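Endoglucanase A (Clostridium cellulolyticum, PDB 1EDG) hydrolyses internal beta-1,4-glucosidic bonds of cellulose as the catalytic domain of a family 5 bacterial endoglucanase. Local coordinates at residues W33-G36 against N37-A41; A69-K73 against G74-V78; E105-N108 against Y109-N113. One frame throughout, in Å; residues are numbered along the deposited sequence.

Interaction 1 (W33-G36 against N37-A41); sequences WNLG and NTFDA
T38 folds back over L35 and G36, and its side chain can be followed atom by atom. T38 CB lies 3.6 Å from L35 O. From there the hydroxyl takes the place beside the backbone N (chi1 -52°), and T38 OG1 donates to G36 O at 2.8 Å. It comes from above that carbonyl's plane, 59° out of it. R357 NH2, its strongest polar partner, also hydrogen-bonds T38 OG1. The methyl branch turns the other way: T38 CG2 meets L35 CD1 at 4.1 Å, and L35 CD1 also touches F39 CE2 at 4.0 Å.

D40 holds the bend from within. D40 OD1 accepts T38 N at 2.8 Å, met from above the carboxylate plane, while N37 N reaches OD2 only weakly. A type I beta turn runs from T38 to A41, closed by A41 N to T38 O. A water bridges L35 O and F39 N, donating a hydrogen bond to L35 O (3.0 Å) and accepting one from F39 N.

The bend follows strand 32-34 of the barrel. L35 and F39 both pack on V106 of helix 97-111, F39 meets W99 edge-to-face, and helix 53-56 touches T38 and F39 through E54.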
ATOM      1  N   TRP A  33       3.174   0.923   8.085  1.00  6.48           N
ATOM      2  CA  TRP A  33       4.288   1.718   7.592  1.00  7.29           C
ATOM      3  C   TRP A  33       4.850   1.012   6.346  1.00  6.31           C
ATOM      4  O   TRP A  33       4.953  -0.214   6.323  1.00  7.74           O
ATOM      5  CB  TRP A  33       5.358   1.798   8.684  1.00  7.37           C
ATOM      6  CG  TRP A  33       6.566   2.595   8.335  1.00  8.35           C
ATOM      7  CD1 TRP A  33       6.700   3.950   8.388  1.00  9.47           C
ATOM      8  CD2 TRP A  33       7.840   2.076   7.946  1.00  9.55           C
ATOM      9  NE1 TRP A  33       7.989   4.309   8.065  1.00 10.14           N
ATOM     10  CE2 TRP A  33       8.708   3.179   7.785  1.00 10.44           C
ATOM     11  CE3 TRP A  33       8.336   0.785   7.723  1.00 10.32           C
ATOM     12  CZ2 TRP A  33      10.052   3.027   7.410  1.00 11.70           C
ATOM     13  CZ3 TRP A  33       9.673   0.633   7.351  1.00 12.43           C
ATOM     14  CH2 TRP A  33      10.512   1.751   7.200  1.00 11.37           C
ATOM     15  N   ASN A  34       5.167   1.786   5.309  1.00  7.01           N
ATOM     16  CA  ASN A  34       5.734   1.248   4.066  1.00  6.94           C
ATOM     17  C   ASN A  34       7.261   1.313   4.060  1.00  8.91           C
ATOM     18  O   ASN A  34       7.829   2.361   4.363  1.00 10.01           O
ATOM     19  CB  ASN A  34       5.288   2.083   2.866  1.00  7.05           C
ATOM     20  CG  ASN A  34       3.966   1.647   2.291  1.00  9.61           C
ATOM     21  OD1 ASN A  34       3.902   0.658   1.571  1.00  9.39           O
ATOM     22  ND2 ASN A  34       2.916   2.426   2.544  1.00  8.08           N
ATOM     23  N   LEU A  35       7.908   0.221   3.656  1.00  9.54           N
ATOM     24  CA  LEU A  35       9.369   0.180   3.513  1.00 11.84           C
ATOM     25  C   LEU A  35       9.564   0.732   2.077  1.00 11.98           C
ATOM     26  O   LEU A  35       9.901  -0.011   1.149  1.00 11.23           O
ATOM     27  CB  LEU A  35       9.865  -1.276   3.585  1.00 12.52           C
ATOM     28  CG  LEU A  35      11.183  -1.682   4.269  1.00 17.01           C
ATOM     29  CD1 LEU A  35      11.795  -2.849   3.522  1.00 12.26           C
ATOM     30  CD2 LEU A  35      12.177  -0.538   4.381  1.00 14.62           C
ATOM     31  N   GLY A  36       9.317   2.030   1.906  1.00 11.82           N
ATOM     32  CA  GLY A  36       9.386   2.669   0.601  1.00 13.54           C
ATOM     33  C   GLY A  36      10.741   2.843  -0.049  1.00 13.84           C
ATOM     34  O   GLY A  36      11.764   2.906   0.636  1.00 15.05           O
ATOM     35  N   ASN A  37      10.724   2.926  -1.380  1.00 12.64           N
ATOM     36  CA  ASN A  37      11.924   3.099  -2.207  1.00 13.77           C
ATOM     37  C   ASN A  37      13.056   2.142  -1.845  1.00 12.43           C
ATOM     38  O   ASN A  37      14.230   2.509  -1.901  1.00 14.96           O
ATOM     39  CB  ASN A  37      12.423   4.552  -2.155  1.00 14.31           C
ATOM     40  CG  ASN A  37      11.608   5.497  -3.039  1.00 16.07           C
ATOM     41  OD1 ASN A  37      10.559   5.130  -3.576  1.00 16.68           O
ATOM     42  ND2 ASN A  37      12.082   6.731  -3.172  1.00 16.91           N
ATOM     43  N   THR A  38      12.702   0.909  -1.503  1.00 10.52           N
ATOM     44  CA  THR A  38      13.672  -0.112  -1.125  1.00 11.42           C
ATOM     45  C   THR A  38      13.664  -1.275  -2.127  1.00 11.93           C
ATOM     46  O   THR A  38      14.245  -1.147  -3.210  1.00 13.10           O
ATOM     47  CB  THR A  38      13.401  -0.577   0.313  1.00 12.62           C
ATOM     48  OG1 THR A  38      13.325   0.580   1.149  1.00 14.74           O
ATOM     49  CG2 THR A  38      14.513  -1.470   0.837  1.00 14.16           C
ATOM     50  N   PHE A  39      12.967  -2.370  -1.821  1.00  9.14           N
ATOM     51  CA  PHE A  39      12.920  -3.499  -2.750  1.00 11.03           C
ATOM     52  C   PHE A  39      12.135  -3.183  -4.030  1.00 10.74           C
ATOM     53  O   PHE A  39      12.153  -3.967  -4.987  1.00 11.20           O
ATOM     54  CB  PHE A  39      12.366  -4.742  -2.064  1.00 12.31           C
ATOM     55  CG  PHE A  39      13.258  -5.276  -0.978  1.00 15.25           C
ATOM     56  CD1 PHE A  39      14.477  -5.868  -1.292  1.00 17.01           C
ATOM     57  CD2 PHE A  39      12.886  -5.184   0.358  1.00 16.86           C
ATOM     58  CE1 PHE A  39      15.315  -6.366  -0.293  1.00 17.89           C
ATOM     59  CE2 PHE A  39      13.718  -5.679   1.365  1.00 18.73           C
ATOM     60  CZ  PHE A  39      14.936  -6.271   1.038  1.00 18.82           C
ATOM     61  N   ASP A  40      11.454  -2.037  -4.033  1.00  9.95           N
ATOM     62  CA  ASP A  40      10.679  -1.563  -5.182  1.00 10.84           C
ATOM     63  C   ASP A  40      11.517  -0.808  -6.223  1.00 11.63           C
ATOM     64  O   ASP A  40      11.017  -0.473  -7.307  1.00 11.50           O
ATOM     65  CB  ASP A  40       9.464  -0.709  -4.746  1.00 10.55           C
ATOM     66  CG  ASP A  40       9.787   0.287  -3.632  1.00  9.52           C
ATOM     67  OD1 ASP A  40      10.283  -0.138  -2.578  1.00 10.57           O
ATOM     68  OD2 ASP A  40       9.490   1.487  -3.788  1.00 12.69           O
ATOM     69  N   ALA A  41      12.776  -0.521  -5.894  1.00 12.41           N
ATOM     70  CA  ALA A  41      13.662   0.181  -6.822  1.00 14.76           C
ATOM     71  C   ALA A  41      13.906  -0.732  -8.032  1.00 16.10           C
ATOM     72  O   ALA A  41      14.135  -1.933  -7.870  1.00 16.11           O
ATOM     73  CB  ALA A  41      14.982   0.521  -6.140  1.00 14.26           C
TER
HETATM   74  O   HOH W   1      10.690  -2.614  -0.022  1.00  9.33           O

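Interaction 2 (A69-K73 against G74-V78); sequences AIKQK and GFNTV
G74 sends its N-H back to K71 O (2.9 Å, 139° at the hydrogen), approaching from above that carbonyl's plane, and its phi of 132° turns the chain off the helix in a Schellman motif. Such a positive phi is a backbone shape that glycine readily adopts. Water 2 spans the turn, donating to K71 O and, at 2.9 Å, to F75 O.

Beyond the turn F75 packs against I70 of the last helical turn. F75 CB touches I70 CG2 at 3.6 Å, and F75 CD2 stands 3.8 Å from the same methyl. The I70 chi1 of -62° sets CG1 beside the backbone N and leaves CG2 anti to that N, on the side of F75 CB. The ring turns its edge to I70 O, which lies in the ring plane 3.5 Å from F75 CD2.

This is an alpha-to-beta connection of the eight-stranded (beta/alpha)8 barrel: helix 64-73 ends here and strand 77-80 begins three residues after G74. F362 of strand 361-362 touches both I70 and F75, and the ring of W33 meets that of F75.

K71 and N76 run side by side, yet K71 NZ is 3.6 Å from N76 OD1 and forms no hydrogen bond with it; N76 ND2 instead bonds to G28 O. K73 bends at chi2 and leads its ammonium away from the turn to a salt bridge with D369, while K73 CB remains 4.2 Å from F75 CD2.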
ATOM      1  N   ALA A  69      12.279  -0.425  15.956  1.00 14.00           N
ATOM      2  CA  ALA A  69      11.905   0.953  16.240  1.00 14.48           C
ATOM      3  C   ALA A  69      10.496   1.292  15.745  1.00 17.55           C
ATOM      4  O   ALA A  69       9.728   1.978  16.433  1.00 18.02           O
ATOM      5  CB  ALA A  69      12.918   1.897  15.636  1.00 15.13           C
ATOM      6  N   ILE A  70      10.164   0.815  14.549  1.00 15.94           N
ATOM      7  CA  ILE A  70       8.851   1.053  13.955  1.00 15.91           C
ATOM      8  C   ILE A  70       7.762   0.467  14.856  1.00 15.04           C
ATOM      9  O   ILE A  70       6.768   1.136  15.160  1.00 15.88           O
ATOM     10  CB  ILE A  70       8.760   0.416  12.538  1.00 16.85           C
ATOM     11  CG1 ILE A  70       9.785   1.063  11.599  1.00 17.24           C
ATOM     12  CG2 ILE A  70       7.344   0.522  11.981  1.00 15.58           C
ATOM     13  CD1 ILE A  70       9.634   2.553  11.465  1.00 19.59           C
ATOM     14  N   LYS A  71       7.958  -0.775  15.290  1.00 15.27           N
ATOM     15  CA  LYS A  71       6.997  -1.443  16.162  1.00 16.09           C
ATOM     16  C   LYS A  71       6.848  -0.702  17.490  1.00 17.21           C
ATOM     17  O   LYS A  71       5.734  -0.476  17.969  1.00 15.63           O
ATOM     18  CB  LYS A  71       7.422  -2.883  16.433  1.00 18.91           C
ATOM     19  CG  LYS A  71       6.455  -3.601  17.346  1.00 22.68           C
ATOM     20  CD  LYS A  71       6.886  -4.999  17.666  1.00 27.83           C
ATOM     21  CE  LYS A  71       5.802  -5.689  18.481  1.00 31.90           C
ATOM     22  NZ  LYS A  71       4.486  -5.690  17.755  1.00 34.03           N
ATOM     23  N   GLN A  72       7.976  -0.308  18.068  1.00 18.74           N
ATOM     24  CA  GLN A  72       7.988   0.411  19.335  1.00 22.57           C
ATOM     25  C   GLN A  72       7.116   1.671  19.290  1.00 20.30           C
ATOM     26  O   GLN A  72       6.506   2.044  20.290  1.00 19.98           O
ATOM     27  CB  GLN A  72       9.429   0.782  19.700  1.00 27.78           C
ATOM     28  CG  GLN A  72       9.596   1.448  21.056  1.00 35.89           C
ATOM     29  CD  GLN A  72      10.927   2.171  21.176  1.00 41.00           C
ATOM     30  OE1 GLN A  72      10.993   3.396  21.041  1.00 43.87           O
ATOM     31  NE2 GLN A  72      12.000   1.416  21.400  1.00 42.84           N
ATOM     32  N   LYS A  73       7.048   2.315  18.128  1.00 18.18           N
ATOM     33  CA  LYS A  73       6.245   3.521  17.975  1.00 18.64           C
ATOM     34  C   LYS A  73       4.741   3.271  18.022  1.00 18.07           C
ATOM     35  O   LYS A  73       3.970   4.169  18.372  1.00 20.59           O
ATOM     36  CB  LYS A  73       6.588   4.236  16.669  1.00 19.33           C
ATOM     37  CG  LYS A  73       7.354   5.523  16.854  1.00 24.03           C
ATOM     38  CD  LYS A  73       6.613   6.493  17.759  1.00 24.44           C
ATOM     39  CE  LYS A  73       7.369   7.800  17.875  1.00 26.58           C
ATOM     40  NZ  LYS A  73       7.008   8.536  19.115  1.00 25.68           N
ATOM     41  N   GLY A  74       4.316   2.074  17.635  1.00 16.79           N
ATOM     42  CA  GLY A  74       2.895   1.774  17.644  1.00 17.12           C
ATOM     43  C   GLY A  74       2.379   1.140  16.362  1.00 16.36           C
ATOM     44  O   GLY A  74       1.233   0.687  16.315  1.00 16.91           O
ATOM     45  N   PHE A  75       3.202   1.127  15.318  1.00 14.50           N
ATOM     46  CA  PHE A  75       2.804   0.513  14.049  1.00 12.29           C
ATOM     47  C   PHE A  75       2.731  -0.997  14.254  1.00 10.88           C
ATOM     48  O   PHE A  75       3.567  -1.563  14.958  1.00 11.99           O
ATOM     49  CB  PHE A  75       3.843   0.814  12.958  1.00 10.74           C
ATOM     50  CG  PHE A  75       3.894   2.259  12.536  1.00 10.66           C
ATOM     51  CD1 PHE A  75       2.990   2.760  11.600  1.00 10.42           C
ATOM     52  CD2 PHE A  75       4.858   3.117  13.060  1.00  9.76           C
ATOM     53  CE1 PHE A  75       3.048   4.098  11.191  1.00 10.78           C
ATOM     54  CE2 PHE A  75       4.925   4.447  12.660  1.00 10.13           C
ATOM     55  CZ  PHE A  75       4.020   4.943  11.726  1.00 10.44           C
ATOM     56  N   ASN A  76       1.733  -1.656  13.670  1.00  9.84           N
ATOM     57  CA  ASN A  76       1.636  -3.109  13.814  1.00 10.02           C
ATOM     58  C   ASN A  76       1.643  -3.834  12.459  1.00 10.02           C
ATOM     59  O   ASN A  76       1.508  -5.059  12.393  1.00  9.71           O
ATOM     60  CB  ASN A  76       0.405  -3.513  14.631  1.00 10.44           C
ATOM     61  CG  ASN A  76       0.511  -4.934  15.187  1.00 12.53           C
ATOM     62  OD1 ASN A  76       1.582  -5.360  15.624  1.00 14.65           O
ATOM     63  ND2 ASN A  76      -0.588  -5.666  15.175  1.00 13.12           N
ATOM     64  N   THR A  77       1.859  -3.078  11.389  1.00 10.36           N
ATOM     65  CA  THR A  77       1.880  -3.649  10.044  1.00  9.70           C
ATOM     66  C   THR A  77       2.956  -2.985   9.198  1.00  8.42           C
ATOM     67  O   THR A  77       3.130  -1.769   9.248  1.00  8.52           O
ATOM     68  CB  THR A  77       0.514  -3.430   9.344  1.00  9.87           C
ATOM     69  OG1 THR A  77      -0.525  -4.026  10.134  1.00 11.51           O
ATOM     70  CG2 THR A  77       0.508  -4.045   7.944  1.00 10.50           C
ATOM     71  N   VAL A  78       3.703  -3.788   8.450  1.00  8.26           N
ATOM     72  CA  VAL A  78       4.717  -3.247   7.553  1.00  9.75           C
ATOM     73  C   VAL A  78       4.393  -3.725   6.139  1.00  8.59           C
ATOM     74  O   VAL A  78       4.162  -4.919   5.925  1.00  8.97           O
ATOM     75  CB  VAL A  78       6.151  -3.746   7.897  1.00  9.87           C
ATOM     76  CG1 VAL A  78       7.152  -3.174   6.893  1.00 10.54           C
ATOM     77  CG2 VAL A  78       6.536  -3.337   9.312  1.00  9.77           C
TER
HETATM   78  O   HOH W   2       3.133  -2.087  17.757  1.00 29.09           O

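Interaction 3 (E105-N108 against Y109-N113); sequences EVVN and YCIDN
Y109 lays its ring back over E105 and V106, one turn earlier in helix 97-111, an outer helix of the (beta/alpha)8 barrel that leads toward strand 116-120. Two backbone atoms lie over one face of the ring. E105 O stands 3.3 Å above the plane of the Y109 ring, toward the rim, and V106 CA makes a CH-pi contact, 4.1 Å from the Y109 centroid and 25° off the normal. CG of Y109 is beside the backbone N (chi1 -68°), which directs the ring back along the helix. Its hydroxyl is hydrogen-bonded to R102 NH1, and the same nitrogen forms a salt bridge with E105 OE1, so one guanidinium ties both side chains.

The close-packed part faces the barrel. I111 N donates to V107 O at 2.9 Å, nearly straight at 169° and in the carbonyl plane, and the two side chains lie alongside each other with V107 CG1 and I111 CG1 3.9 Å apart. C110 SG approaches V106 O to 3.6 Å and also packs on V78 and V117 of neighbouring strands, while V106 and V107 rest on I80.

Toward solvent the side chains touch less. Exposed E105 and D112 flank partly exposed N108, and N108 CB is 4.4 Å from D112 OD2. That side is joined by a backbone bond and a water. The bond from D112 N to N108 O stays sound at 2.9 Å, and D112 OD2 is close to that same oxygen without bonding to it. N108 OD1 takes its stronger bond from Y159. Water 3 donates weakly to N108 OD1 and more soundly to D112 OD1; the water oxygen lies 3.1 Å from D112 OD1.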
ATOM      1  N   GLU A 105      14.315 -12.487   4.445  1.00 17.35           N
ATOM      2  CA  GLU A 105      15.065 -12.057   5.625  1.00 19.05           C
ATOM      3  C   GLU A 105      14.359 -10.856   6.258  1.00 16.60           C
ATOM      4  O   GLU A 105      14.093 -10.839   7.460  1.00 17.47           O
ATOM      5  CB  GLU A 105      16.478 -11.657   5.195  1.00 23.06           C
ATOM      6  CG  GLU A 105      17.604 -12.100   6.108  1.00 28.94           C
ATOM      7  CD  GLU A 105      18.958 -12.067   5.398  1.00 30.55           C
ATOM      8  OE1 GLU A 105      19.405 -10.970   4.999  1.00 29.51           O
ATOM      9  OE2 GLU A 105      19.565 -13.143   5.215  1.00 33.87           O
ATOM     10  N   VAL A 106      14.033  -9.867   5.429  1.00 15.61           N
ATOM     11  CA  VAL A 106      13.355  -8.650   5.879  1.00 15.61           C
ATOM     12  C   VAL A 106      11.933  -8.955   6.369  1.00 16.80           C
ATOM     13  O   VAL A 106      11.464  -8.359   7.344  1.00 15.26           O
ATOM     14  CB  VAL A 106      13.340  -7.577   4.766  1.00 15.35           C
ATOM     15  CG1 VAL A 106      12.541  -6.353   5.204  1.00 16.25           C
ATOM     16  CG2 VAL A 106      14.769  -7.165   4.435  1.00 15.09           C
ATOM     17  N   VAL A 107      11.254  -9.884   5.697  1.00 15.71           N
ATOM     18  CA  VAL A 107       9.908 -10.299   6.096  1.00 14.32           C
ATOM     19  C   VAL A 107      10.000 -10.864   7.515  1.00 14.69           C
ATOM     20  O   VAL A 107       9.191 -10.532   8.390  1.00 13.39           O
ATOM     21  CB  VAL A 107       9.342 -11.389   5.134  1.00 13.44           C
ATOM     22  CG1 VAL A 107       8.121 -12.075   5.744  1.00 12.81           C
ATOM     23  CG2 VAL A 107       8.971 -10.759   3.797  1.00 12.35           C
ATOM     24  N   ASN A 108      11.025 -11.678   7.750  1.00 12.72           N
ATOM     25  CA  ASN A 108      11.229 -12.284   9.056  1.00 13.83           C
ATOM     26  C   ASN A 108      11.486 -11.274  10.169  1.00 12.92           C
ATOM     27  O   ASN A 108      11.100 -11.514  11.307  1.00 14.12           O
ATOM     28  CB  ASN A 108      12.330 -13.343   8.994  1.00 15.44           C
ATOM     29  CG  ASN A 108      11.851 -14.635   8.352  1.00 15.96           C
ATOM     30  OD1 ASN A 108      10.649 -14.824   8.152  1.00 17.97           O
ATOM     31  ND2 ASN A 108      12.777 -15.534   8.044  1.00 16.05           N
ATOM     32  N   TYR A 109      12.108 -10.141   9.844  1.00 13.98           N
ATOM     33  CA  TYR A 109      12.351  -9.095  10.843  1.00 13.40           C
ATOM     34  C   TYR A 109      10.994  -8.684  11.420  1.00 16.77           C
ATOM     35  O   TYR A 109      10.850  -8.509  12.630  1.00 15.27           O
ATOM     36  CB  TYR A 109      12.964  -7.836  10.219  1.00 13.78           C
ATOM     37  CG  TYR A 109      14.375  -7.941   9.694  1.00 13.88           C
ATOM     38  CD1 TYR A 109      15.208  -9.006  10.036  1.00 14.57           C
ATOM     39  CD2 TYR A 109      14.876  -6.956   8.845  1.00 15.82           C
ATOM     40  CE1 TYR A 109      16.517  -9.083   9.534  1.00 15.92           C
ATOM     41  CE2 TYR A 109      16.172  -7.022   8.340  1.00 16.66           C
ATOM     42  CZ  TYR A 109      16.984  -8.085   8.685  1.00 15.90           C
ATOM     43  OH  TYR A 109      18.254  -8.150   8.159  1.00 18.00           O
ATOM     44  N   CYS A 110      10.008  -8.529  10.533  1.00 15.77           N
ATOM     45  CA  CYS A 110       8.651  -8.123  10.909  1.00 15.54           C
ATOM     46  C   CYS A 110       7.856  -9.235  11.600  1.00 15.43           C
ATOM     47  O   CYS A 110       7.236  -9.011  12.645  1.00 15.23           O
ATOM     48  CB  CYS A 110       7.895  -7.636   9.671  1.00 14.35           C
ATOM     49  SG  CYS A 110       8.750  -6.373   8.718  1.00 15.15           S
ATOM     50  N   ILE A 111       7.883 -10.433  11.022  1.00 14.04           N
ATOM     51  CA  ILE A 111       7.176 -11.573  11.588  1.00 16.29           C
ATOM     52  C   ILE A 111       7.683 -11.903  12.995  1.00 20.15           C
ATOM     53  O   ILE A 111       6.890 -12.241  13.877  1.00 20.90           O
ATOM     54  CB  ILE A 111       7.301 -12.821  10.680  1.00 16.39           C
ATOM     55  CG1 ILE A 111       6.602 -12.579   9.336  1.00 16.48           C
ATOM     56  CG2 ILE A 111       6.724 -14.053  11.369  1.00 16.39           C
ATOM     57  CD1 ILE A 111       5.096 -12.368   9.430  1.00 16.74           C
ATOM     58  N   ASP A 112       8.992 -11.795  13.213  1.00 21.45           N
ATOM     59  CA  ASP A 112       9.560 -12.087  14.526  1.00 23.31           C
ATOM     60  C   ASP A 112       9.144 -11.054  15.568  1.00 22.35           C
ATOM     61  O   ASP A 112       9.224 -11.306  16.769  1.00 24.65           O
ATOM     62  CB  ASP A 112      11.088 -12.218  14.450  1.00 25.80           C
ATOM     63  CG  ASP A 112      11.534 -13.486  13.722  1.00 27.73           C
ATOM     64  OD1 ASP A 112      10.702 -14.400  13.513  1.00 29.24           O
ATOM     65  OD2 ASP A 112      12.726 -13.568  13.353  1.00 30.15           O
ATOM     66  N   ASN A 113       8.703  -9.890  15.100  1.00 20.35           N
ATOM     67  CA  ASN A 113       8.230  -8.829  15.982  1.00 19.07           C
ATOM     68  C   ASN A 113       6.711  -8.935  16.164  1.00 18.41           C
ATOM     69  O   ASN A 113       6.070  -7.988  16.613  1.00 19.56           O
ATOM     70  CB  ASN A 113       8.589  -7.454  15.411  1.00 20.90           C
ATOM     71  CG  ASN A 113       9.956  -6.965  15.868  1.00 24.28           C
ATOM     72  OD1 ASN A 113      10.364  -7.198  17.005  1.00 28.61           O
ATOM     73  ND2 ASN A 113      10.665  -6.274  14.987  1.00 23.65           N
TER
HETATM   74  O   HOH W   3       9.774 -15.893  10.901  1.00 37.12           O

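How the interactions relate
The contacts lie along barrel strands 32-34 and 77-80 and helices 64-73 and 97-111. Interactions 1 and 2 have centres 16 Å apart and meet through neighbouring strands: W33 N lies 2.9 Å from T77 O, a probable hydrogen bond, and W33 CE2 packs 3.8 Å from I70 CD1. Interaction 3 touches both. F39 CZ rests 3.5 Å from V106 CG2, and V78 CB is 3.8 Å from C110 SG; its centre is 15 Å from that of interaction 1 and 12 Å from interaction 2's. Interaction 1 follows the C-terminal end of its strand, the barrel end where family 5 enzymes carry their active site, whereas interaction 2 leads into the N-terminal end of strand 77-80.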